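Local atomic coordinates of ABC transporter, periplasmic solute-binding protein (Rhizobium meliloti, PDB entry 4WED), a protein that probably serves as the periplasmic receptor of an ABC transporter, capturing a peptide, nickel or a related small solute for uptake. Residues I60-L68 with F183-Q194; A114-W122 with P168-V177. All coordinates share one frame; numbering follows the deposited sequence.

Contact 1: I60-L68 with F183-Q194; sequences IQDLMFEPL and FKEPVGTGPWVQ. With NA (sodium ion), chain B.
The carboxylate of E66 and the hydroxyl of T189 meet obliquely, T189 OG1 donating to E66 OE1 over 3.0 Å on the anti lone pair, the one turned away from OE2. The glutamate chain is extended beyond CG (chi2 180°), and its far oxygen OE2 is bound by the hydroxyl of Y210, while W211 NE1 shares OE1; this buried acid is therefore gripped at both oxygens. One water accepts from both E66 N and T189 N. The selenomethionine M64 gives its carbonyl to G190 N at 2.7 Å, the donor standing well above the carbonyl plane. Its side chain bends at chi2 and chi3, with CG 3.6 Å from P186 O and CE against P186 CB and Q194 CB. The F65 ring leans on the backbone of P186-G188, with F65 CZ 4.0 Å from P186 CB and nearing the edge of F183. P186 centres an inverse gamma turn in the loop leading into strand 192-197, an outermost strand of a four-stranded mixed sheet in this family 5 solute-binding protein. At the start of that strand W192 N donates to L63 O at 3.3 Å, a bent bond (138°), and the carbonyl oxygen lies at the indole edge, in its plane. L63 runs aslant the indole, its CD2 methyl 3.3 Å from W192 CD1. Next to L63, D62 binds the sodium ion through both carboxylate oxygens, D515 being the other protein ligand.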
loop_
_atom_site.group_PDB
_atom_site.type_symbol
_atom_site.label_atom_id
_atom_site.label_comp_id
_atom_site.label_asym_id
_atom_site.label_seq_id
_atom_site.Cartn_x
_atom_site.Cartn_y
_atom_site.Cartn_z
ATOM N N ILE A 60 -14.144 -7.161 -0.691
ATOM C CA ILE A 60 -15.293 -8.075 -0.856
ATOM C C ILE A 60 -14.913 -9.233 -1.710
ATOM O O ILE A 60 -15.244 -10.371 -1.381
ATOM C CB ILE A 60 -16.490 -7.397 -1.564
ATOM C CG1 ILE A 60 -16.973 -6.161 -0.787
ATOM C CG2 ILE A 60 -17.656 -8.360 -1.728
ATOM C CD1 ILE A 60 -17.415 -6.411 0.648
ATOM N N GLN A 61 -14.162 -8.959 -2.763
ATOM C CA GLN A 61 -13.654 -9.976 -3.668
ATOM C C GLN A 61 -12.773 -10.929 -2.903
ATOM O O GLN A 61 -12.771 -12.114 -3.141
ATOM C CB GLN A 61 -12.877 -9.331 -4.802
ATOM C CG GLN A 61 -13.737 -8.907 -5.965
ATOM C CD GLN A 61 -13.123 -7.808 -6.776
ATOM O OE1 GLN A 61 -12.611 -6.846 -6.249
ATOM N NE2 GLN A 61 -13.176 -7.948 -8.073
ATOM N N ASP A 62 -12.042 -10.386 -1.950
ATOM C CA ASP A 62 -11.136 -11.157 -1.135
ATOM C C ASP A 62 -11.857 -12.189 -0.293
ATOM O O ASP A 62 -11.251 -13.125 0.185
ATOM C CB ASP A 62 -10.299 -10.228 -0.282
ATOM C CG ASP A 62 -9.289 -10.950 0.536
ATOM O OD1 ASP A 62 -8.573 -11.811 0.027
ATOM O OD2 ASP A 62 -9.213 -10.644 1.712
ATOM N N LEU A 63 -13.149 -11.992 -0.095
ATOM C CA LEU A 63 -13.994 -12.941 0.621
ATOM C C LEU A 63 -14.169 -14.326 0.013
ATOM O O LEU A 63 -14.254 -15.296 0.721
ATOM C CB LEU A 63 -15.364 -12.332 0.844
ATOM C CG LEU A 63 -15.341 -11.232 1.876
ATOM C CD1 LEU A 63 -16.659 -10.498 1.840
ATOM C CD2 LEU A 63 -15.095 -11.862 3.228
HETATM N N MSE A 64 -14.276 -14.400 -1.297
HETATM C CA MSE A 64 -14.523 -15.656 -2.008
HETATM C C MSE A 64 -13.526 -15.946 -3.079
HETATM O O MSE A 64 -13.497 -17.060 -3.593
HETATM C CB MSE A 64 -15.937 -15.648 -2.637
HETATM C CG MSE A 64 -16.049 -14.861 -3.940
HETATM SE SE MSE A 64 -16.158 -12.909 -3.631
HETATM C CE MSE A 64 -17.995 -12.937 -2.872
ATOM N N PHE A 65 -12.729 -14.966 -3.478
ATOM C CA PHE A 65 -11.709 -15.232 -4.484
ATOM C C PHE A 65 -10.349 -15.442 -3.847
ATOM O O PHE A 65 -9.963 -14.767 -2.887
ATOM C CB PHE A 65 -11.738 -14.181 -5.611
ATOM C CG PHE A 65 -13.052 -14.191 -6.405
ATOM C CD1 PHE A 65 -13.423 -15.314 -7.155
ATOM C CD2 PHE A 65 -13.888 -13.099 -6.420
ATOM C CE1 PHE A 65 -14.593 -15.324 -7.898
ATOM C CE2 PHE A 65 -15.073 -13.106 -7.147
ATOM C CZ PHE A 65 -15.431 -14.229 -7.877
ATOM N N GLU A 66 -9.626 -16.417 -4.365
ATOM C CA GLU A 66 -8.309 -16.715 -3.839
ATOM C C GLU A 66 -7.273 -16.655 -4.912
ATOM O O GLU A 66 -7.560 -16.943 -6.071
ATOM C CB GLU A 66 -8.284 -18.068 -3.158
ATOM C CG GLU A 66 -8.865 -18.041 -1.757
ATOM C CD GLU A 66 -8.845 -19.401 -1.081
ATOM O OE1 GLU A 66 -9.227 -20.357 -1.795
ATOM O OE2 GLU A 66 -8.472 -19.514 0.139
ATOM N N PRO A 67 -6.051 -16.235 -4.540
ATOM C CA PRO A 67 -4.924 -16.247 -5.476
ATOM C C PRO A 67 -4.083 -17.534 -5.395
ATOM O O PRO A 67 -4.272 -18.384 -4.515
ATOM C CB PRO A 67 -4.078 -15.080 -4.975
ATOM C CG PRO A 67 -4.237 -15.192 -3.487
ATOM C CD PRO A 67 -5.662 -15.674 -3.239
ATOM N N LEU A 68 -3.106 -17.627 -6.289
ATOM C CA LEU A 68 -2.127 -18.675 -6.215
ATOM C C LEU A 68 -1.290 -18.556 -4.941
ATOM O O LEU A 68 -1.054 -19.551 -4.237
ATOM C CB LEU A 68 -1.184 -18.566 -7.425
ATOM C CG LEU A 68 -1.850 -18.893 -8.747
ATOM C CD1 LEU A 68 -0.948 -18.441 -9.881
ATOM C CD2 LEU A 68 -2.124 -20.381 -8.854
ATOM N N PHE A 183 -18.707 -12.807 -16.954
ATOM C CA PHE A 183 -18.929 -13.077 -15.539
ATOM C C PHE A 183 -20.433 -13.006 -15.162
ATOM O O PHE A 183 -21.140 -12.035 -15.483
ATOM C CB PHE A 183 -18.128 -12.108 -14.684
ATOM C CG PHE A 183 -18.495 -12.128 -13.215
ATOM C CD1 PHE A 183 -19.507 -11.301 -12.718
ATOM C CD2 PHE A 183 -17.815 -12.944 -12.332
ATOM C CE1 PHE A 183 -19.850 -11.310 -11.375
ATOM C CE2 PHE A 183 -18.114 -12.940 -10.972
ATOM C CZ PHE A 183 -19.139 -12.136 -10.496
ATOM N N LYS A 184 -20.892 -14.066 -14.494
ATOM C CA LYS A 184 -22.252 -14.201 -14.003
ATOM C C LYS A 184 -22.214 -14.143 -12.470
ATOM O O LYS A 184 -22.319 -13.065 -11.914
ATOM C CB LYS A 184 -22.868 -15.499 -14.529
ATOM C CG LYS A 184 -23.435 -15.370 -15.943
ATOM N N GLU A 185 -22.002 -15.267 -11.785
ATOM C CA GLU A 185 -22.042 -15.302 -10.323
ATOM C C GLU A 185 -20.629 -15.400 -9.713
ATOM O O GLU A 185 -19.713 -15.932 -10.343
ATOM C CB GLU A 185 -22.912 -16.468 -9.847
ATOM N N PRO A 186 -20.448 -14.898 -8.468
ATOM C CA PRO A 186 -19.108 -14.853 -7.896
ATOM C C PRO A 186 -18.699 -16.172 -7.243
ATOM O O PRO A 186 -18.605 -16.267 -6.009
ATOM C CB PRO A 186 -19.217 -13.737 -6.862
ATOM C CG PRO A 186 -20.635 -13.874 -6.364
ATOM C CD PRO A 186 -21.465 -14.383 -7.526
ATOM N N VAL A 187 -18.400 -17.145 -8.109
ATOM C CA VAL A 187 -18.071 -18.521 -7.737
ATOM C C VAL A 187 -16.550 -18.717 -7.699
ATOM O O VAL A 187 -15.950 -19.254 -8.628
ATOM C CB VAL A 187 -18.684 -19.526 -8.754
ATOM C CG1 VAL A 187 -18.505 -20.972 -8.300
ATOM C CG2 VAL A 187 -20.155 -19.230 -8.975
ATOM N N GLY A 188 -15.942 -18.294 -6.608
ATOM C CA GLY A 188 -14.533 -18.535 -6.372
ATOM C C GLY A 188 -14.334 -19.766 -5.517
ATOM O O GLY A 188 -15.221 -20.581 -5.415
ATOM N N THR A 189 -13.148 -19.873 -4.919
ATOM C CA THR A 189 -12.753 -20.999 -4.036
ATOM C C THR A 189 -12.660 -20.605 -2.563
ATOM O O THR A 189 -12.373 -21.427 -1.705
ATOM C CB THR A 189 -11.356 -21.523 -4.407
ATOM O OG1 THR A 189 -10.442 -20.422 -4.513
ATOM C CG2 THR A 189 -11.413 -22.226 -5.739
ATOM N N GLY A 190 -12.881 -19.327 -2.296
ATOM C CA GLY A 190 -12.644 -18.763 -0.970
ATOM C C GLY A 190 -13.649 -19.202 0.121
ATOM O O GLY A 190 -14.635 -19.901 -0.147
ATOM N N PRO A 191 -13.379 -18.801 1.357
ATOM C CA PRO A 191 -14.149 -19.261 2.517
ATOM C C PRO A 191 -15.613 -18.796 2.613
ATOM O O PRO A 191 -16.355 -19.431 3.319
ATOM C CB PRO A 191 -13.319 -18.763 3.707
ATOM C CG PRO A 191 -12.390 -17.711 3.160
ATOM C CD PRO A 191 -12.264 -17.907 1.704
ATOM N N TRP A 192 -16.029 -17.768 1.862
ATOM C CA TRP A 192 -17.345 -17.139 1.939
ATOM C C TRP A 192 -18.145 -17.248 0.646
ATOM O O TRP A 192 -17.607 -17.031 -0.423
ATOM C CB TRP A 192 -17.183 -15.649 2.265
ATOM C CG TRP A 192 -16.588 -15.431 3.601
ATOM C CD1 TRP A 192 -15.297 -15.105 3.881
ATOM C CD2 TRP A 192 -17.243 -15.616 4.861
ATOM N NE1 TRP A 192 -15.112 -15.037 5.241
ATOM C CE2 TRP A 192 -16.300 -15.333 5.862
ATOM C CE3 TRP A 192 -18.571 -15.961 5.236
ATOM C CZ2 TRP A 192 -16.614 -15.398 7.219
ATOM C CZ3 TRP A 192 -18.894 -16.035 6.570
ATOM C CH2 TRP A 192 -17.913 -15.756 7.554
ATOM N N VAL A 193 -19.437 -17.574 0.768
ATOM C CA VAL A 193 -20.355 -17.662 -0.356
ATOM C C VAL A 193 -21.262 -16.453 -0.292
ATOM O O VAL A 193 -21.877 -16.223 0.736
ATOM C CB VAL A 193 -21.237 -18.911 -0.251
ATOM C CG1 VAL A 193 -22.226 -18.980 -1.403
ATOM C CG2 VAL A 193 -20.396 -20.157 -0.238
ATOM N N GLN A 194 -21.354 -15.683 -1.373
ATOM C CA GLN A 194 -22.324 -14.564 -1.460
ATOM C C GLN A 194 -23.735 -15.096 -1.423
ATOM O O GLN A 194 -24.128 -15.866 -2.295
ATOM C CB GLN A 194 -22.111 -13.721 -2.724
ATOM C CG GLN A 194 -23.191 -12.679 -2.972
ATOM C CD GLN A 194 -22.681 -11.438 -3.694
ATOM O OE1 GLN A 194 -21.804 -10.705 -3.168
ATOM N NE2 GLN A 194 -23.247 -11.164 -4.885
HETATM NA NA NA B . -7.245 -11.731 2.374
HETATM O O HOH W 1 -10.930 -18.173 -5.993
HETATM O O HOH W 2 -5.788 -12.423 0.376
HETATM O O HOH W 3 -8.101 -11.019 4.546
HETATM O O HOH W 4 -8.502 -13.349 2.024
#

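Contact 2: A114-W122 with P168-V177; sequences ACKWNLERW and PTRFLSPKSV
The six-membered ring of W117 has P174 on one face, its CA 3.5 Å from the ring centroid and only 15° off the normal, a CH-pi contact; R121 CD lies on the opposite face, nearer the rim. At the ring edge, in plane, come V177 CG2 and N118 ND2. With CG anti to the backbone N (chi1 178°), the indole continues toward the loop and lays its face against P174. The second indole, W122, takes P168 O and T169 CA over one face and L119 O over the other, while P168 CG packs 3.5 Å from W122 CE3. W122 NE1 is near P168 O but not aligned to bond it; it donates to a water, which in turn donates to R170 O. F171, the third ring, is met at a slant by C115 SG, 3.5 Å from F171 CE2, and by N118 CB, with C115 O at its edge in plane. Between W117 and F171, N118 grips the backbone of L172 twice: OD1 accepts from L172 N at 2.9 Å, almost straight (173°), and ND2 donates to L172 O at 3.2 Å. ND2 also donates to A114 O, one turn back in helix 112-122. Three bonds fix the rotation of the N118 amide, and that one side chain satisfies both the N-H and the C=O of L172, a residue outside regular secondary structure.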
loop_
_atom_site.group_PDB
_atom_site.type_symbol
_atom_site.label_atom_id
_atom_site.label_comp_id
_atom_site.label_asym_id
_atom_site.label_seq_id
_atom_site.Cartn_x
_atom_site.Cartn_y
_atom_site.Cartn_z
ATOM N N ALA A 114 -8.435 -25.601 -14.944
ATOM C CA ALA A 114 -9.260 -24.506 -14.453
ATOM C C ALA A 114 -8.376 -23.292 -14.220
ATOM O O ALA A 114 -8.773 -22.160 -14.440
ATOM C CB ALA A 114 -9.985 -24.913 -13.179
ATOM N N CYS A 115 -7.140 -23.543 -13.829
ATOM C CA CYS A 115 -6.169 -22.491 -13.648
ATOM C C CYS A 115 -5.763 -21.792 -14.946
ATOM O O CYS A 115 -5.760 -20.562 -15.018
ATOM C CB CYS A 115 -4.943 -23.099 -12.985
ATOM S SG CYS A 115 -3.695 -21.874 -12.603
ATOM N N LYS A 116 -5.416 -22.575 -15.960
ATOM C CA LYS A 116 -5.144 -22.035 -17.304
ATOM C C LYS A 116 -6.296 -21.183 -17.804
ATOM O O LYS A 116 -6.081 -20.111 -18.360
ATOM C CB LYS A 116 -4.904 -23.194 -18.298
ATOM C CG LYS A 116 -4.716 -22.863 -19.782
ATOM C CD LYS A 116 -4.464 -24.155 -20.588
ATOM C CE LYS A 116 -3.862 -23.925 -21.977
ATOM N NZ LYS A 116 -3.045 -25.074 -22.526
ATOM N N TRP A 117 -7.516 -21.697 -17.646
ATOM C CA TRP A 117 -8.711 -21.062 -18.201
ATOM C C TRP A 117 -8.899 -19.663 -17.625
ATOM O O TRP A 117 -9.270 -18.748 -18.325
ATOM C CB TRP A 117 -9.929 -21.926 -17.877
ATOM C CG TRP A 117 -11.277 -21.369 -18.341
ATOM C CD1 TRP A 117 -11.860 -21.565 -19.553
ATOM C CD2 TRP A 117 -12.210 -20.556 -17.574
ATOM N NE1 TRP A 117 -13.073 -20.920 -19.604
ATOM C CE2 TRP A 117 -13.318 -20.298 -18.412
ATOM C CE3 TRP A 117 -12.208 -20.031 -16.268
ATOM C CZ2 TRP A 117 -14.421 -19.538 -17.998
ATOM C CZ3 TRP A 117 -13.295 -19.268 -15.856
ATOM C CH2 TRP A 117 -14.400 -19.037 -16.721
ATOM N N ASN A 118 -8.623 -19.522 -16.338
ATOM C CA ASN A 118 -8.627 -18.221 -15.654
ATOM C C ASN A 118 -7.504 -17.319 -16.082
ATOM O O ASN A 118 -7.719 -16.167 -16.438
ATOM C CB ASN A 118 -8.495 -18.412 -14.139
ATOM C CG ASN A 118 -9.831 -18.612 -13.467
ATOM O OD1 ASN A 118 -10.572 -17.656 -13.263
ATOM N ND2 ASN A 118 -10.140 -19.841 -13.107
ATOM N N LEU A 119 -6.296 -17.845 -16.018
ATOM C CA LEU A 119 -5.140 -17.103 -16.410
ATOM C C LEU A 119 -5.258 -16.607 -17.825
ATOM O O LEU A 119 -4.911 -15.474 -18.125
ATOM C CB LEU A 119 -3.946 -18.003 -16.261
ATOM C CG LEU A 119 -3.588 -18.183 -14.791
ATOM C CD1 LEU A 119 -2.361 -19.064 -14.700
ATOM C CD2 LEU A 119 -3.342 -16.870 -14.045
ATOM N N GLU A 120 -5.774 -17.453 -18.699
ATOM C CA GLU A 120 -6.008 -17.056 -20.087
ATOM C C GLU A 120 -7.069 -15.953 -20.230
ATOM O O GLU A 120 -7.138 -15.293 -21.256
ATOM C CB GLU A 120 -6.418 -18.265 -20.920
ATOM C CG GLU A 120 -5.257 -19.170 -21.291
ATOM C CD GLU A 120 -5.725 -20.378 -22.093
ATOM O OE1 GLU A 120 -6.967 -20.609 -22.148
ATOM O OE2 GLU A 120 -4.863 -21.087 -22.664
ATOM N N ARG A 121 -7.895 -15.770 -19.211
ATOM C CA ARG A 121 -8.900 -14.732 -19.243
ATOM C C ARG A 121 -8.304 -13.342 -19.053
ATOM O O ARG A 121 -8.912 -12.367 -19.471
ATOM C CB ARG A 121 -9.980 -14.973 -18.183
ATOM C CG ARG A 121 -11.054 -15.944 -18.637
ATOM C CD ARG A 121 -11.887 -16.442 -17.463
ATOM N NE ARG A 121 -13.324 -16.223 -17.628
ATOM C CZ ARG A 121 -13.923 -15.036 -17.559
ATOM N NH1 ARG A 121 -13.228 -13.929 -17.362
ATOM N NH2 ARG A 121 -15.228 -14.950 -17.682
ATOM N N TRP A 122 -7.143 -13.224 -18.427
ATOM C CA TRP A 122 -6.612 -11.872 -18.155
ATOM C C TRP A 122 -5.176 -11.620 -18.582
ATOM O O TRP A 122 -4.802 -10.471 -18.837
ATOM C CB TRP A 122 -6.770 -11.486 -16.663
ATOM C CG TRP A 122 -6.017 -12.373 -15.717
ATOM C CD1 TRP A 122 -6.471 -13.527 -15.098
ATOM C CD2 TRP A 122 -4.697 -12.162 -15.263
ATOM N NE1 TRP A 122 -5.483 -14.050 -14.299
ATOM C CE2 TRP A 122 -4.382 -13.226 -14.373
ATOM C CE3 TRP A 122 -3.740 -11.172 -15.513
ATOM C CZ2 TRP A 122 -3.135 -13.342 -13.751
ATOM C CZ3 TRP A 122 -2.496 -11.276 -14.877
ATOM C CH2 TRP A 122 -2.208 -12.362 -14.004
ATOM N N PRO A 168 -6.302 -8.759 -11.135
ATOM C CA PRO A 168 -7.195 -9.758 -11.739
ATOM C C PRO A 168 -6.747 -11.204 -11.567
ATOM O O PRO A 168 -7.211 -12.103 -12.259
ATOM C CB PRO A 168 -7.069 -9.422 -13.214
ATOM C CG PRO A 168 -5.629 -9.093 -13.358
ATOM C CD PRO A 168 -5.272 -8.334 -12.102
ATOM N N THR A 169 -5.894 -11.430 -10.595
ATOM C CA THR A 169 -5.162 -12.675 -10.489
ATOM C C THR A 169 -5.852 -13.853 -9.816
ATOM O O THR A 169 -5.165 -14.805 -9.417
ATOM C CB THR A 169 -3.900 -12.383 -9.682
ATOM O OG1 THR A 169 -4.263 -11.626 -8.514
ATOM C CG2 THR A 169 -2.987 -11.577 -10.522
ATOM N N ARG A 170 -7.167 -13.815 -9.659
ATOM C CA ARG A 170 -7.816 -14.844 -8.850
ATOM C C ARG A 170 -8.751 -15.690 -9.664
ATOM O O ARG A 170 -8.989 -15.378 -10.819
ATOM C CB ARG A 170 -8.462 -14.226 -7.622
ATOM C CG ARG A 170 -7.449 -13.356 -6.882
ATOM C CD ARG A 170 -7.849 -13.102 -5.447
ATOM N NE ARG A 170 -6.805 -12.399 -4.737
ATOM C CZ ARG A 170 -6.850 -12.136 -3.427
ATOM N NH1 ARG A 170 -7.911 -12.512 -2.691
ATOM N NH2 ARG A 170 -5.845 -11.492 -2.843
ATOM N N PHE A 171 -9.287 -16.737 -9.031
ATOM C CA PHE A 171 -9.866 -17.906 -9.702
ATOM C C PHE A 171 -11.388 -18.127 -9.567
ATOM O O PHE A 171 -11.952 -18.343 -8.454
ATOM C CB PHE A 171 -9.058 -19.131 -9.287
ATOM C CG PHE A 171 -7.626 -19.033 -9.733
ATOM C CD1 PHE A 171 -6.697 -18.347 -8.956
ATOM C CD2 PHE A 171 -7.224 -19.534 -10.979
ATOM C CE1 PHE A 171 -5.384 -18.209 -9.373
ATOM C CE2 PHE A 171 -5.908 -19.388 -11.407
ATOM C CZ PHE A 171 -4.985 -18.707 -10.606
ATOM N N LEU A 172 -12.041 -18.071 -10.741
ATOM C CA LEU A 172 -13.489 -18.113 -10.873
ATOM C C LEU A 172 -13.858 -19.422 -11.498
ATOM O O LEU A 172 -13.265 -19.805 -12.490
ATOM C CB LEU A 172 -13.941 -16.982 -11.798
ATOM C CG LEU A 172 -15.387 -16.969 -12.325
ATOM C CD1 LEU A 172 -16.401 -16.641 -11.222
ATOM C CD2 LEU A 172 -15.511 -15.955 -13.449
ATOM N N SER A 173 -14.880 -20.084 -10.978
ATOM C CA SER A 173 -15.289 -21.375 -11.532
ATOM C C SER A 173 -15.579 -21.283 -13.030
ATOM O O SER A 173 -16.465 -20.562 -13.453
ATOM C CB SER A 173 -16.508 -21.900 -10.796
ATOM O OG SER A 173 -17.130 -22.960 -11.492
ATOM N N PRO A 174 -14.852 -22.051 -13.846
ATOM C CA PRO A 174 -15.173 -22.143 -15.294
ATOM C C PRO A 174 -16.608 -22.537 -15.675
ATOM O O PRO A 174 -17.037 -22.168 -16.764
ATOM C CB PRO A 174 -14.228 -23.212 -15.803
ATOM C CG PRO A 174 -13.159 -23.296 -14.788
ATOM C CD PRO A 174 -13.730 -22.914 -13.474
ATOM N N LYS A 175 -17.338 -23.279 -14.829
ATOM C CA LYS A 175 -18.725 -23.683 -15.196
ATOM C C LYS A 175 -19.704 -22.604 -14.787
ATOM O O LYS A 175 -20.841 -22.613 -15.215
ATOM C CB LYS A 175 -19.142 -25.013 -14.566
ATOM N N SER A 176 -19.266 -21.660 -13.959
ATOM C CA SER A 176 -20.149 -20.590 -13.483
ATOM C C SER A 176 -20.439 -19.555 -14.552
ATOM O O SER A 176 -21.344 -18.761 -14.375
ATOM C CB SER A 176 -19.513 -19.852 -12.301
ATOM O OG SER A 176 -18.524 -18.903 -12.725
ATOM N N VAL A 177 -19.658 -19.545 -15.623
ATOM C CA VAL A 177 -19.721 -18.523 -16.643
ATOM C C VAL A 177 -20.347 -19.142 -17.877
ATOM O O VAL A 177 -20.172 -20.338 -18.139
ATOM C CB VAL A 177 -18.316 -18.034 -17.010
ATOM C CG1 VAL A 177 -18.305 -17.252 -18.302
ATOM C CG2 VAL A 177 -17.738 -17.189 -15.897
HETATM O O HOH W 5 -6.464 -15.788 -12.550
#

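Contact 2 is nested inside the chain loop closed by contact 1: the order is 60-68, then 114-122, 168-177 and 183-194, and the two centres lie about 11 Å apart, on the same side of the chain's centre. Residues 168-177 and 183-194 are successive parts of one long loop between helix 159-162 and strand 192-197, joined directly by the probable hydrogen bond S173 N to V187 O (2.7 Å). R170, whose NE is held by Y165 O, provides a second bridge, a salt bridge from NH1 to D62 OD1 at 2.9 Å. Helix 112-122 is thus linked through the loop to the mixed sheet, and a second-shell arginine beside the sodium site probably helps position D62.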